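Local coordinates for protein putative beta-glucosidase (Bifidobacterium adolescentis, PDB 5WAB) that hydrolyses beta-glucosidic linkages as a family 3 glycoside hydrolase, and may also remove terminal arabinopyranosyl units from ginsenosides, at residues D323-V328 and N443-L448; K333-G338 and E396-A401; E339-P344 and V373-G378; T360-T365 and P478-V483; D402-F407 and A439-I444. One frame throughout, in Å; residues are numbered along the deposited sequence.

Contact 1: residues D323-V328 and N443-L448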
# COMPACT_ATOMS: atom_id res chain seq x y z
N ASP A 323 25.49 18.42 -4.28
CA ASP A 323 26.04 19.63 -3.68
C ASP A 323 25.18 20.17 -2.55
O ASP A 323 25.30 21.35 -2.19
CB ASP A 323 26.26 20.72 -4.73
CG ASP A 323 27.17 20.28 -5.85
OD1 ASP A 323 28.17 19.57 -5.57
OD2 ASP A 323 26.89 20.64 -7.01
N ASP A 324 24.31 19.32 -1.99
CA ASP A 324 23.39 19.70 -0.92
C ASP A 324 22.60 20.96 -1.30
O ASP A 324 22.49 21.91 -0.53
CB ASP A 324 24.14 19.90 0.40
CG ASP A 324 24.62 18.59 1.00
OD1 ASP A 324 23.77 17.77 1.40
OD2 ASP A 324 25.85 18.38 1.07
N ILE A 325 22.05 20.94 -2.52
CA ILE A 325 21.20 22.04 -2.96
C ILE A 325 19.95 22.13 -2.09
O ILE A 325 19.39 23.22 -1.91
CB ILE A 325 20.85 21.87 -4.46
CG1 ILE A 325 20.00 23.03 -4.97
CG2 ILE A 325 20.15 20.54 -4.70
CD1 ILE A 325 19.83 23.05 -6.47
N LEU A 326 19.51 21.01 -1.54
CA LEU A 326 18.48 21.02 -0.51
C LEU A 326 19.11 20.77 0.85
O LEU A 326 19.98 19.90 0.98
CB LEU A 326 17.42 19.95 -0.78
CG LEU A 326 16.48 20.20 -1.96
CD1 LEU A 326 15.76 18.92 -2.33
CD2 LEU A 326 15.48 21.31 -1.66
N PRO A 327 18.71 21.51 1.90
CA PRO A 327 17.68 22.56 1.91
C PRO A 327 18.10 23.90 1.30
O PRO A 327 19.29 24.21 1.20
CB PRO A 327 17.40 22.76 3.41
CG PRO A 327 18.21 21.73 4.13
CD PRO A 327 19.31 21.33 3.23
N VAL A 328 17.09 24.68 0.92
CA VAL A 328 17.26 26.02 0.37
C VAL A 328 17.33 27.00 1.54
O VAL A 328 16.62 26.84 2.54
CB VAL A 328 16.12 26.34 -0.61
CG1 VAL A 328 16.21 27.77 -1.10
CG2 VAL A 328 16.17 25.38 -1.78
N ASN A 443 21.14 25.01 -11.07
CA ASN A 443 20.70 24.78 -9.69
C ASN A 443 19.20 24.55 -9.71
O ASN A 443 18.39 25.42 -9.38
CB ASN A 443 21.08 25.96 -8.80
CG ASN A 443 22.57 26.06 -8.58
OD1 ASN A 443 23.25 25.05 -8.42
ND2 ASN A 443 23.08 27.29 -8.57
N ILE A 444 18.82 23.34 -10.11
CA ILE A 444 17.43 22.95 -10.28
C ILE A 444 17.08 21.88 -9.25
O ILE A 444 17.84 20.92 -9.06
CB ILE A 444 17.16 22.43 -11.70
CG1 ILE A 444 17.55 23.49 -12.74
CG2 ILE A 444 15.70 22.05 -11.85
CD1 ILE A 444 17.23 23.11 -14.16
N VAL A 445 15.96 22.07 -8.57
CA VAL A 445 15.33 21.01 -7.78
C VAL A 445 14.01 20.67 -8.44
O VAL A 445 13.14 21.54 -8.62
CB VAL A 445 15.13 21.43 -6.31
CG1 VAL A 445 14.57 20.27 -5.52
CG2 VAL A 445 16.43 21.91 -5.70
N VAL A 446 13.85 19.40 -8.81
CA VAL A 446 12.61 18.90 -9.40
C VAL A 446 11.80 18.20 -8.31
O VAL A 446 12.32 17.31 -7.62
CB VAL A 446 12.91 17.95 -10.57
CG1 VAL A 446 11.65 17.19 -10.98
CG2 VAL A 446 13.45 18.74 -11.75
N VAL A 447 10.56 18.63 -8.13
CA VAL A 447 9.61 17.97 -7.23
C VAL A 447 8.57 17.24 -8.07
O VAL A 447 7.91 17.85 -8.91
CB VAL A 447 8.93 18.98 -6.28
CG1 VAL A 447 7.96 18.26 -5.35
CG2 VAL A 447 9.97 19.77 -5.50
N LEU A 448 8.40 15.94 -7.81
CA LEU A 448 7.56 15.08 -8.62
C LEU A 448 6.18 14.88 -7.99
O LEU A 448 6.07 14.63 -6.79
CB LEU A 448 8.22 13.71 -8.82
CG LEU A 448 9.49 13.64 -9.67
CD1 LEU A 448 10.12 12.26 -9.58
CD2 LEU A 448 9.18 13.99 -11.12
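Ile325 and Leu326 rest on Val445, Ile325 mainly against CG2 and Leu326 mainly against CG1, where a connecting loop covers the central strand 444-449 of the alpha/beta sandwich domain of family 3 glucosidases. The CD1 of Ile325 lies 3.7 Å from Val445 CG2, the two side chains running antiparallel alongside each other. With CG1 anti to the backbone N (chi1 -178°) and the chain extended beyond it, the same CD1 also reaches the start of the strand, 3.6 Å from Asn443 C. Leu326 slants across the other branch and sets CD1 3.7 Å from Val445 CG1. Aliphatic side chains suit this place, since they fill it without needing a polar partner; beta-branched Val445 also suits a strand. Were Leu326 cut back to an alanine, a gap would probably open over Val445 CG1, and Ile484 and Tyr548 would lose the leucine they also pack against. Farther out, strand 403-409 supports Val445 through Leu405, while the cis peptide bond before Pro327 turns the chain just past Leu326. The start of the leucine is fixed by its backbone N, which donates to Asn321 OD1.

Contact 2: residues K333-G338 and E396-A401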
# COMPACT_ATOMS: atom_id res chain seq x y z
N LYS A 333 16.85 33.83 -3.68
CA LYS A 333 15.96 34.26 -4.75
C LYS A 333 15.44 33.01 -5.47
O LYS A 333 16.18 32.34 -6.19
CB LYS A 333 16.67 35.21 -5.71
CG LYS A 333 15.78 35.87 -6.75
CD LYS A 333 16.56 36.86 -7.59
CE LYS A 333 15.66 37.68 -8.49
NZ LYS A 333 14.87 36.84 -9.47
N ILE A 334 14.16 32.71 -5.26
CA ILE A 334 13.58 31.45 -5.69
C ILE A 334 12.82 31.66 -6.99
O ILE A 334 12.12 32.67 -7.16
CB ILE A 334 12.66 30.87 -4.60
CG1 ILE A 334 13.28 31.02 -3.21
CG2 ILE A 334 12.36 29.40 -4.87
CD1 ILE A 334 14.59 30.27 -3.05
N ALA A 335 12.97 30.73 -7.91
CA ALA A 335 12.17 30.67 -9.12
C ALA A 335 11.34 29.40 -9.08
O ALA A 335 11.89 28.30 -9.15
CB ALA A 335 13.04 30.70 -10.37
N VAL A 336 10.03 29.55 -8.95
CA VAL A 336 9.13 28.40 -8.91
C VAL A 336 8.52 28.24 -10.29
O VAL A 336 7.90 29.17 -10.81
CB VAL A 336 8.06 28.57 -7.82
CG1 VAL A 336 7.07 27.42 -7.88
CG2 VAL A 336 8.71 28.66 -6.44
N ILE A 337 8.73 27.07 -10.90
CA ILE A 337 8.28 26.78 -12.26
C ILE A 337 7.48 25.49 -12.25
O ILE A 337 7.87 24.51 -11.60
CB ILE A 337 9.46 26.69 -13.25
CG1 ILE A 337 10.26 28.00 -13.26
CG2 ILE A 337 8.98 26.38 -14.65
CD1 ILE A 337 11.44 27.96 -14.20
N GLY A 338 6.37 25.48 -12.98
CA GLY A 338 5.54 24.29 -13.07
C GLY A 338 4.16 24.56 -12.52
O GLY A 338 3.99 25.03 -11.39
N GLU A 396 13.19 32.92 -18.69
CA GLU A 396 13.56 34.23 -18.17
C GLU A 396 13.53 34.23 -16.65
O GLU A 396 14.38 34.83 -15.99
CB GLU A 396 12.64 35.31 -18.73
CG GLU A 396 12.94 35.67 -20.17
CD GLU A 396 14.28 36.37 -20.32
OE1 GLU A 396 14.61 37.21 -19.45
OE2 GLU A 396 15.00 36.07 -21.29
N THR A 397 12.54 33.55 -16.07
CA THR A 397 12.59 33.24 -14.65
C THR A 397 13.68 32.17 -14.47
O THR A 397 14.08 31.52 -15.43
CB THR A 397 11.22 32.76 -14.17
OG1 THR A 397 10.23 33.73 -14.53
CG2 THR A 397 11.20 32.63 -12.67
N ALA A 398 14.18 32.03 -13.25
CA ALA A 398 15.26 31.08 -12.94
C ALA A 398 16.58 31.55 -13.54
O ALA A 398 17.64 31.26 -12.99
CB ALA A 398 14.92 29.66 -13.43
N LYS A 399 16.53 32.27 -14.65
CA LYS A 399 17.74 32.92 -15.12
C LYS A 399 18.14 33.99 -14.13
O LYS A 399 19.34 34.26 -13.94
CB LYS A 399 17.52 33.51 -16.52
CG LYS A 399 18.75 34.15 -17.13
CD LYS A 399 18.48 34.63 -18.55
CE LYS A 399 19.72 35.22 -19.19
NZ LYS A 399 19.49 35.59 -20.61
N ASN A 400 17.15 34.57 -13.46
CA ASN A 400 17.34 35.51 -12.37
C ASN A 400 16.93 34.84 -11.07
O ASN A 400 15.88 35.14 -10.50
CB ASN A 400 16.50 36.77 -12.63
CG ASN A 400 16.61 37.27 -14.07
OD1 ASN A 400 17.69 37.27 -14.66
ND2 ASN A 400 15.48 37.67 -14.64
N ALA A 401 17.75 33.90 -10.60
CA ALA A 401 17.38 33.20 -9.37
C ALA A 401 18.54 32.37 -8.84
O ALA A 401 19.35 31.84 -9.61
CB ALA A 401 16.17 32.28 -9.60
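The methyl of Ala335 comes obliquely to the peptide joining Thr397 to Ala398, its CB lying 3.4 Å from Ala398 N. The Lys333 carbonyl meets another methyl, Ala401 CB standing 3.4 Å from Lys333 O. The amide of Asn400, by contrast, leads away from the strand, and the aliphatic part of Lys333 runs past the backbone carbonyl of Asn400 instead. Its ammonium end is modelled implausibly close to that oxygen, so its exact place is doubtful.

Ala335 is the centre of the packing. Three carbon groups gather about its CB: Thr397 CG2 at 3.5 Å, Ala398 CB at 3.7 Å and Ala401 CB at 3.6 Å. Thr397 offers a methyl because its chi1 of -53° turns the CG2 branch to the strand, while OG1 makes a weak bond with Glu393 O. This is the beta-alpha-beta crossover of a parallel sheet: the chain leaves edge strand 373-376, rises through helix 388-399 and returns as strand 403-409, passing over strand 334-337 between them. The small methyls of the alanines let segment 396-401 settle close to the strand, with CA atoms of Ala335 and Ala398 only 4.9 Å apart. Farther along, where the two chains diverge, the longer Ile337 spans the interval: its CD1 touches Ala398 CB at 3.9 Å, and the same side chain packs on Leu433 and Val437 of helix 428-438.

Contact 3: residues E339-P344 and V373-G378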
# COMPACT_ATOMS: atom_id res chain seq x y z
N GLU A 339 3.14 24.26 -13.34
CA GLU A 339 1.76 24.53 -12.97
C GLU A 339 1.33 23.75 -11.73
O GLU A 339 0.35 24.13 -11.08
CB GLU A 339 0.84 24.22 -14.16
CG GLU A 339 -0.62 24.58 -13.96
CD GLU A 339 -0.82 26.05 -13.63
OE1 GLU A 339 -0.08 26.89 -14.18
OE2 GLU A 339 -1.71 26.36 -12.81
N PHE A 340 2.02 22.65 -11.41
CA PHE A 340 1.69 21.90 -10.20
C PHE A 340 1.84 22.74 -8.95
O PHE A 340 1.19 22.47 -7.93
CB PHE A 340 2.58 20.65 -10.10
CG PHE A 340 2.34 19.63 -11.17
CD1 PHE A 340 1.21 18.83 -11.15
CD2 PHE A 340 3.25 19.46 -12.19
CE1 PHE A 340 0.99 17.88 -12.13
CE2 PHE A 340 3.04 18.51 -13.18
CZ PHE A 340 1.91 17.72 -13.15
N ALA A 341 2.70 23.77 -8.99
CA ALA A 341 2.89 24.62 -7.82
C ALA A 341 1.68 25.51 -7.56
O ALA A 341 1.43 25.89 -6.41
CB ALA A 341 4.15 25.46 -7.98
N ARG A 342 0.94 25.88 -8.60
CA ARG A 342 -0.27 26.67 -8.44
C ARG A 342 -1.53 25.83 -8.45
O ARG A 342 -2.45 26.09 -7.67
CB ARG A 342 -0.34 27.76 -9.52
CG ARG A 342 -1.56 28.65 -9.40
CD ARG A 342 -1.53 29.74 -10.45
NE ARG A 342 -1.21 29.25 -11.78
CZ ARG A 342 -1.15 30.03 -12.85
NH1 ARG A 342 -1.39 31.33 -12.73
NH2 ARG A 342 -0.84 29.52 -14.03
N THR A 343 -1.61 24.81 -9.31
CA THR A 343 -2.74 23.89 -9.35
C THR A 343 -2.23 22.52 -8.91
O THR A 343 -1.79 21.71 -9.75
CB THR A 343 -3.35 23.81 -10.75
OG1 THR A 343 -3.59 25.14 -11.23
CG2 THR A 343 -4.66 23.04 -10.70
N PRO A 344 -2.26 22.21 -7.62
CA PRO A 344 -1.60 20.99 -7.14
C PRO A 344 -2.36 19.74 -7.53
O PRO A 344 -3.59 19.72 -7.62
CB PRO A 344 -1.58 21.18 -5.62
CG PRO A 344 -2.75 22.05 -5.35
CD PRO A 344 -2.83 23.00 -6.52
N VAL A 373 9.03 34.85 -4.28
CA VAL A 373 9.47 34.02 -5.39
C VAL A 373 8.98 34.65 -6.69
O VAL A 373 8.16 35.57 -6.69
CB VAL A 373 8.98 32.56 -5.27
CG1 VAL A 373 9.22 32.01 -3.88
CG2 VAL A 373 7.50 32.47 -5.63
N ALA A 374 9.51 34.14 -7.80
CA ALA A 374 9.02 34.45 -9.13
C ALA A 374 8.43 33.18 -9.71
O ALA A 374 9.12 32.15 -9.78
CB ALA A 374 10.13 35.00 -10.02
N PHE A 375 7.16 33.23 -10.10
CA PHE A 375 6.46 32.06 -10.60
C PHE A 375 6.27 32.15 -12.11
O PHE A 375 5.98 33.22 -12.65
CB PHE A 375 5.11 31.90 -9.92
CG PHE A 375 4.26 30.82 -10.51
CD1 PHE A 375 4.60 29.48 -10.37
CD2 PHE A 375 3.09 31.14 -11.18
CE1 PHE A 375 3.81 28.49 -10.91
CE2 PHE A 375 2.29 30.15 -11.72
CZ PHE A 375 2.65 28.82 -11.59
N ALA A 376 6.43 31.01 -12.77
CA ALA A 376 6.13 30.87 -14.18
C ALA A 376 5.49 29.50 -14.35
O ALA A 376 6.06 28.49 -13.90
CB ALA A 376 7.38 31.01 -15.06
N PRO A 377 4.32 29.42 -14.98
CA PRO A 377 3.69 28.10 -15.16
C PRO A 377 4.55 27.15 -15.97
O PRO A 377 4.63 25.96 -15.64
CB PRO A 377 2.38 28.43 -15.89
CG PRO A 377 2.13 29.89 -15.61
CD PRO A 377 3.49 30.51 -15.52
N GLY A 378 5.22 27.65 -17.00
CA GLY A 378 6.08 26.81 -17.84
C GLY A 378 5.35 25.91 -18.79
O GLY A 378 5.69 25.86 -19.98
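Glu339 opens the turn and meets Pro377 at once: its OE1 lies 3.4 Å from Pro377 CB, the two side chains crossing at a slant. A chi1 of -174° swings CG away from the backbone N, and the chain bends at the next bond, which carries the carboxylate back over its own turn. The edge of the Phe375 ring faces the same OE1. Ala341 comes next and turns its methyl toward Phe375 CE1, at 4.2 Å; a small methyl suits the space between the ring and Val336.

Arg342 does most of the work. Its NE and NH2 form a salt bridge along one side of the Glu339 carboxylate, NH2 giving a nearly straight bond to OE1 (2.7 Å, on the syn lone pair) and NE a more bent one to OE2 (3.1 Å). Held in this way, the guanidinium cannot turn easily, and it presents one face to the rim of Phe375, whose CE2 lies 3.6 Å above the centre of the guanidinium. The planes stand 69° apart, so the ring points its edge at the cation instead of stacking on it. Beyond the ring, Arg342 NH2 reaches Pro377 CG at 3.4 Å. Thr343 completes the turn by giving its hydroxyl to the anti lone pair of Glu339 OE2, an oxygen that thus accepts from two donors; with the cation of Arg342 and a hydroxyl donating to it, the carboxylate is probably kept ionised. Strand 334-337, this turn of helical backbone angles, helix 362-368 and the adjacent parallel strand 373-376 make up a beta-alpha-beta unit of the alpha/beta sandwich.

Contact 4: residues T360-T365 and P478-V483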
# COMPACT_ATOMS: atom_id res chain seq x y z
N THR A 360 -3.94 24.41 0.70
CA THR A 360 -3.12 25.56 0.32
C THR A 360 -1.99 25.08 -0.56
O THR A 360 -1.19 24.23 -0.16
CB THR A 360 -2.58 26.29 1.56
OG1 THR A 360 -3.66 26.77 2.36
CG2 THR A 360 -1.69 27.46 1.15
N SER A 361 -1.91 25.64 -1.77
CA SER A 361 -0.89 25.23 -2.72
C SER A 361 0.50 25.62 -2.23
O SER A 361 0.67 26.33 -1.23
CB SER A 361 -1.17 25.84 -4.08
OG SER A 361 -0.98 27.25 -4.05
N PHE A 362 1.51 25.15 -2.96
CA PHE A 362 2.88 25.49 -2.61
C PHE A 362 3.13 26.98 -2.80
O PHE A 362 3.83 27.60 -1.99
CB PHE A 362 3.86 24.67 -3.46
CG PHE A 362 5.30 24.85 -3.07
CD1 PHE A 362 5.79 24.28 -1.91
CD2 PHE A 362 6.16 25.58 -3.88
CE1 PHE A 362 7.11 24.44 -1.55
CE2 PHE A 362 7.49 25.74 -3.52
CZ PHE A 362 7.97 25.17 -2.35
N LEU A 363 2.55 27.57 -3.84
CA LEU A 363 2.70 29.01 -4.07
C LEU A 363 2.08 29.82 -2.94
O LEU A 363 2.73 30.70 -2.37
CB LEU A 363 2.07 29.39 -5.42
CG LEU A 363 2.85 29.05 -6.68
CD1 LEU A 363 2.16 29.64 -7.90
CD2 LEU A 363 4.30 29.53 -6.59
N ASP A 364 0.82 29.54 -2.61
CA ASP A 364 0.18 30.24 -1.51
C ASP A 364 0.89 29.97 -0.18
O ASP A 364 0.83 30.81 0.73
CB ASP A 364 -1.29 29.87 -1.42
CG ASP A 364 -2.09 30.37 -2.60
OD1 ASP A 364 -1.61 31.31 -3.28
OD2 ASP A 364 -3.19 29.84 -2.86
N THR A 365 1.57 28.83 -0.06
CA THR A 365 2.30 28.56 1.18
C THR A 365 3.51 29.48 1.28
O THR A 365 3.75 30.09 2.33
CB THR A 365 2.73 27.09 1.25
OG1 THR A 365 1.57 26.25 1.26
CG2 THR A 365 3.52 26.83 2.51
N PRO A 478 2.11 23.11 2.80
CA PRO A 478 2.97 23.35 3.97
C PRO A 478 4.06 22.30 4.14
O PRO A 478 5.18 22.64 4.55
CB PRO A 478 1.98 23.34 5.14
CG PRO A 478 0.67 23.71 4.52
CD PRO A 478 0.68 23.10 3.15
N ALA A 479 3.76 21.04 3.83
CA ALA A 479 4.75 19.98 4.01
C ALA A 479 5.93 20.17 3.08
O ALA A 479 7.08 19.95 3.48
CB ALA A 479 4.10 18.62 3.78
N LEU A 480 5.67 20.58 1.84
CA LEU A 480 6.75 20.82 0.89
C LEU A 480 7.64 21.97 1.36
O LEU A 480 8.87 21.90 1.24
CB LEU A 480 6.17 21.12 -0.49
CG LEU A 480 5.57 19.93 -1.25
CD1 LEU A 480 4.79 20.40 -2.47
CD2 LEU A 480 6.66 18.93 -1.64
N ALA A 481 7.04 23.03 1.90
CA ALA A 481 7.83 24.15 2.39
C ALA A 481 8.74 23.73 3.54
O ALA A 481 9.90 24.14 3.60
CB ALA A 481 6.90 25.29 2.82
N ASP A 482 8.22 22.90 4.45
CA ASP A 482 9.01 22.47 5.60
C ASP A 482 10.20 21.61 5.19
O ASP A 482 11.28 21.71 5.78
CB ASP A 482 8.11 21.71 6.58
CG ASP A 482 7.11 22.61 7.27
OD1 ASP A 482 7.17 23.85 7.07
OD2 ASP A 482 6.26 22.09 8.02
N VAL A 483 10.02 20.77 4.18
CA VAL A 483 11.11 19.89 3.76
C VAL A 483 12.11 20.65 2.89
O VAL A 483 13.32 20.60 3.13
CB VAL A 483 10.55 18.66 3.03
CG1 VAL A 483 11.69 17.87 2.39
CG2 VAL A 483 9.76 17.78 3.99
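The first turns of helices 362-368 and 476-484 come together, with the CA atoms of Thr365 and Pro478 5.9 Å apart. Thr365 serves the interface with both branches. Its CG2 packs on Ala481 CB at 3.7 Å. Its OG1 lies beside Pro478 N and donates to Ser361 O (2.6 Å), from the face of that carbonyl opposite to the one used by Thr365 N. A buried hydroxyl is thereby satisfied within its own segment, which matters because Pro478 N has no hydrogen to offer. Ser361 is the N-cap: its OG accepts from Asp364 N in a nearly straight bond (173°). Both helices lie on one face of the sheet of the alpha/beta sandwich, above Leu405 and Phe407. Phe362 fills the angle between helix and sheet; its CD1 touches Leu480 CB at 3.5 Å, the side chains crossing nearly at right angles, while Ala481 N comes to the ring edge. With a valine for Thr365, Ser361 O would probably lose its second donor. Arg369, just after the first helix, forms a salt bridge with Asp482 OD1, and Ala479 turns away to helix 301-313.

Contact 5: residues D402-F407 and A439-I444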
# COMPACT_ATOMS: atom_id res chain seq x y z
N ASP A 402 18.58 32.25 -7.51
CA ASP A 402 19.57 31.39 -6.87
C ASP A 402 19.23 29.92 -7.12
O ASP A 402 20.08 29.14 -7.57
CB ASP A 402 19.62 31.67 -5.37
CG ASP A 402 20.17 33.04 -5.04
OD1 ASP A 402 20.99 33.57 -5.83
OD2 ASP A 402 19.78 33.59 -3.99
N VAL A 403 17.99 29.53 -6.83
CA VAL A 403 17.54 28.16 -6.98
C VAL A 403 16.20 28.18 -7.70
O VAL A 403 15.37 29.06 -7.46
CB VAL A 403 17.41 27.44 -5.62
CG1 VAL A 403 17.09 25.97 -5.81
CG2 VAL A 403 18.68 27.60 -4.80
N VAL A 404 15.99 27.21 -8.59
CA VAL A 404 14.72 27.05 -9.29
C VAL A 404 14.08 25.77 -8.79
O VAL A 404 14.68 24.69 -8.87
CB VAL A 404 14.89 27.06 -10.82
CG1 VAL A 404 16.02 26.17 -11.25
CG2 VAL A 404 13.59 26.64 -11.50
N LEU A 405 12.88 25.89 -8.23
CA LEU A 405 12.07 24.76 -7.78
C LEU A 405 11.08 24.45 -8.89
O LEU A 405 10.08 25.15 -9.06
CB LEU A 405 11.38 25.09 -6.47
CG LEU A 405 12.32 25.44 -5.32
CD1 LEU A 405 11.54 25.80 -4.06
CD2 LEU A 405 13.29 24.30 -5.06
N MET A 406 11.35 23.39 -9.66
CA MET A 406 10.52 23.01 -10.79
C MET A 406 9.64 21.83 -10.40
O MET A 406 10.14 20.79 -9.97
CB MET A 406 11.36 22.64 -12.00
CG MET A 406 10.52 22.43 -13.24
SD MET A 406 11.56 22.30 -14.68
CE MET A 406 12.47 23.83 -14.52
N PHE A 407 8.33 22.00 -10.57
CA PHE A 407 7.35 21.00 -10.16
C PHE A 407 6.83 20.27 -11.40
O PHE A 407 6.13 20.86 -12.22
CB PHE A 407 6.21 21.65 -9.37
CG PHE A 407 6.62 22.10 -7.99
CD1 PHE A 407 7.43 23.21 -7.82
CD2 PHE A 407 6.20 21.41 -6.88
CE1 PHE A 407 7.81 23.63 -6.56
CE2 PHE A 407 6.57 21.83 -5.61
CZ PHE A 407 7.38 22.93 -5.45
N ALA A 439 19.73 24.89 -19.33
CA ALA A 439 20.74 25.58 -20.13
C ALA A 439 21.09 26.95 -19.56
O ALA A 439 22.17 27.46 -19.84
CB ALA A 439 20.25 25.74 -21.58
N GLU A 440 20.19 27.54 -18.77
CA GLU A 440 20.44 28.85 -18.18
C GLU A 440 20.65 28.82 -16.68
O GLU A 440 21.14 29.81 -16.12
CB GLU A 440 19.29 29.82 -18.51
CG GLU A 440 19.77 31.19 -18.96
CD GLU A 440 20.51 31.13 -20.29
OE1 GLU A 440 19.97 30.55 -21.25
OE2 GLU A 440 21.64 31.67 -20.36
N ASN A 441 20.28 27.73 -16.00
CA ASN A 441 20.46 27.64 -14.56
C ASN A 441 20.53 26.17 -14.18
O ASN A 441 19.55 25.44 -14.34
CB ASN A 441 19.31 28.34 -13.82
CG ASN A 441 19.63 28.61 -12.36
OD1 ASN A 441 20.41 27.90 -11.74
ND2 ASN A 441 19.02 29.65 -11.81
N LYS A 442 21.67 25.75 -13.65
CA LYS A 442 21.89 24.35 -13.31
C LYS A 442 21.42 24.01 -11.90
O LYS A 442 21.28 22.82 -11.58
CB LYS A 442 23.37 24.00 -13.46
CG LYS A 442 24.08 24.81 -14.55
CD LYS A 442 25.29 24.08 -15.13
CE LYS A 442 24.87 23.12 -16.23
NZ LYS A 442 24.28 23.82 -17.40
N ASN A 443 21.14 25.01 -11.07
CA ASN A 443 20.70 24.78 -9.69
C ASN A 443 19.20 24.55 -9.71
O ASN A 443 18.39 25.42 -9.38
CB ASN A 443 21.08 25.96 -8.80
CG ASN A 443 22.57 26.06 -8.58
OD1 ASN A 443 23.25 25.05 -8.42
ND2 ASN A 443 23.08 27.29 -8.57
N ILE A 444 18.82 23.34 -10.11
CA ILE A 444 17.43 22.95 -10.28
C ILE A 444 17.08 21.88 -9.25
O ILE A 444 17.84 20.92 -9.06
CB ILE A 444 17.16 22.43 -11.70
CG1 ILE A 444 17.55 23.49 -12.74
CG2 ILE A 444 15.70 22.05 -11.85
CD1 ILE A 444 17.23 23.11 -14.16
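Val404 and Ile444 pair as neighbours in parallel strands, and their backbones are joined by Val404 N donating to Asn443 O (3.1 Å, 172°). A weaker CA-H...O contact runs back the other way, from Ile444 CA to Val404 O.

The loop before the strand is shaped by polar bonds. Asn441 OD1 accepts from Asn443 N (3.1 Å), an Asx turn, and Asn443 is itself the centre of an inverse gamma turn; together these bring the chain out of the preceding loop and set its carbonyl for the bond to Val404. The other end of the asparagine amide, ND2, donates to Ala401 O, tying this turn to the one before strand 403-409; its approach to Ala398 O is implausibly short, and that geometry is doubtful. An amide serves well here, since it can accept on one side and donate on the other. Asp402 OD2 is likewise engaged, accepting a hydrogen bond from Lys333 N. Strand 403-409, helix 428-438 and strand 444-449 form a classic beta-alpha-beta crossover between adjacent strands, and this turn closes it.

Apolar contacts lie on the face under that helix. Val404 CG1 is in the crowded position between backbone N and carbonyl carbon (chi1 46°), which lays it against Ile444 CG1 at 3.4 Å, a tight fit between side chains pointing the same way. Met406 CB is a looser neighbour of Ile444 CG2, and Leu434 and Val437 of the helix lie over the isoleucine.

In the fold
All five contacts belong to one alpha/beta sandwich and lie on the same side of the chain's centre. Contacts 2 and 5 sit closest, centres about 7 Å apart, and pack the sheet face under helices 388-399 and 428-438. Contact 1 shares Asn443 and Ile444 with contact 5, centres about 8 Å apart, but builds on the opposite face, where Val447 meets Leu480 of contact 4. Contact 3, at the edge strand, has its centre about 10 Å from that of contact 2 and joins contact 4 through Leu363, which touches Phe375 and Arg342. Phe407 links contacts 3, 4 and 5. In family 3 enzymes the active site generally lies between barrel and sandwich domains; these contacts build the sandwich.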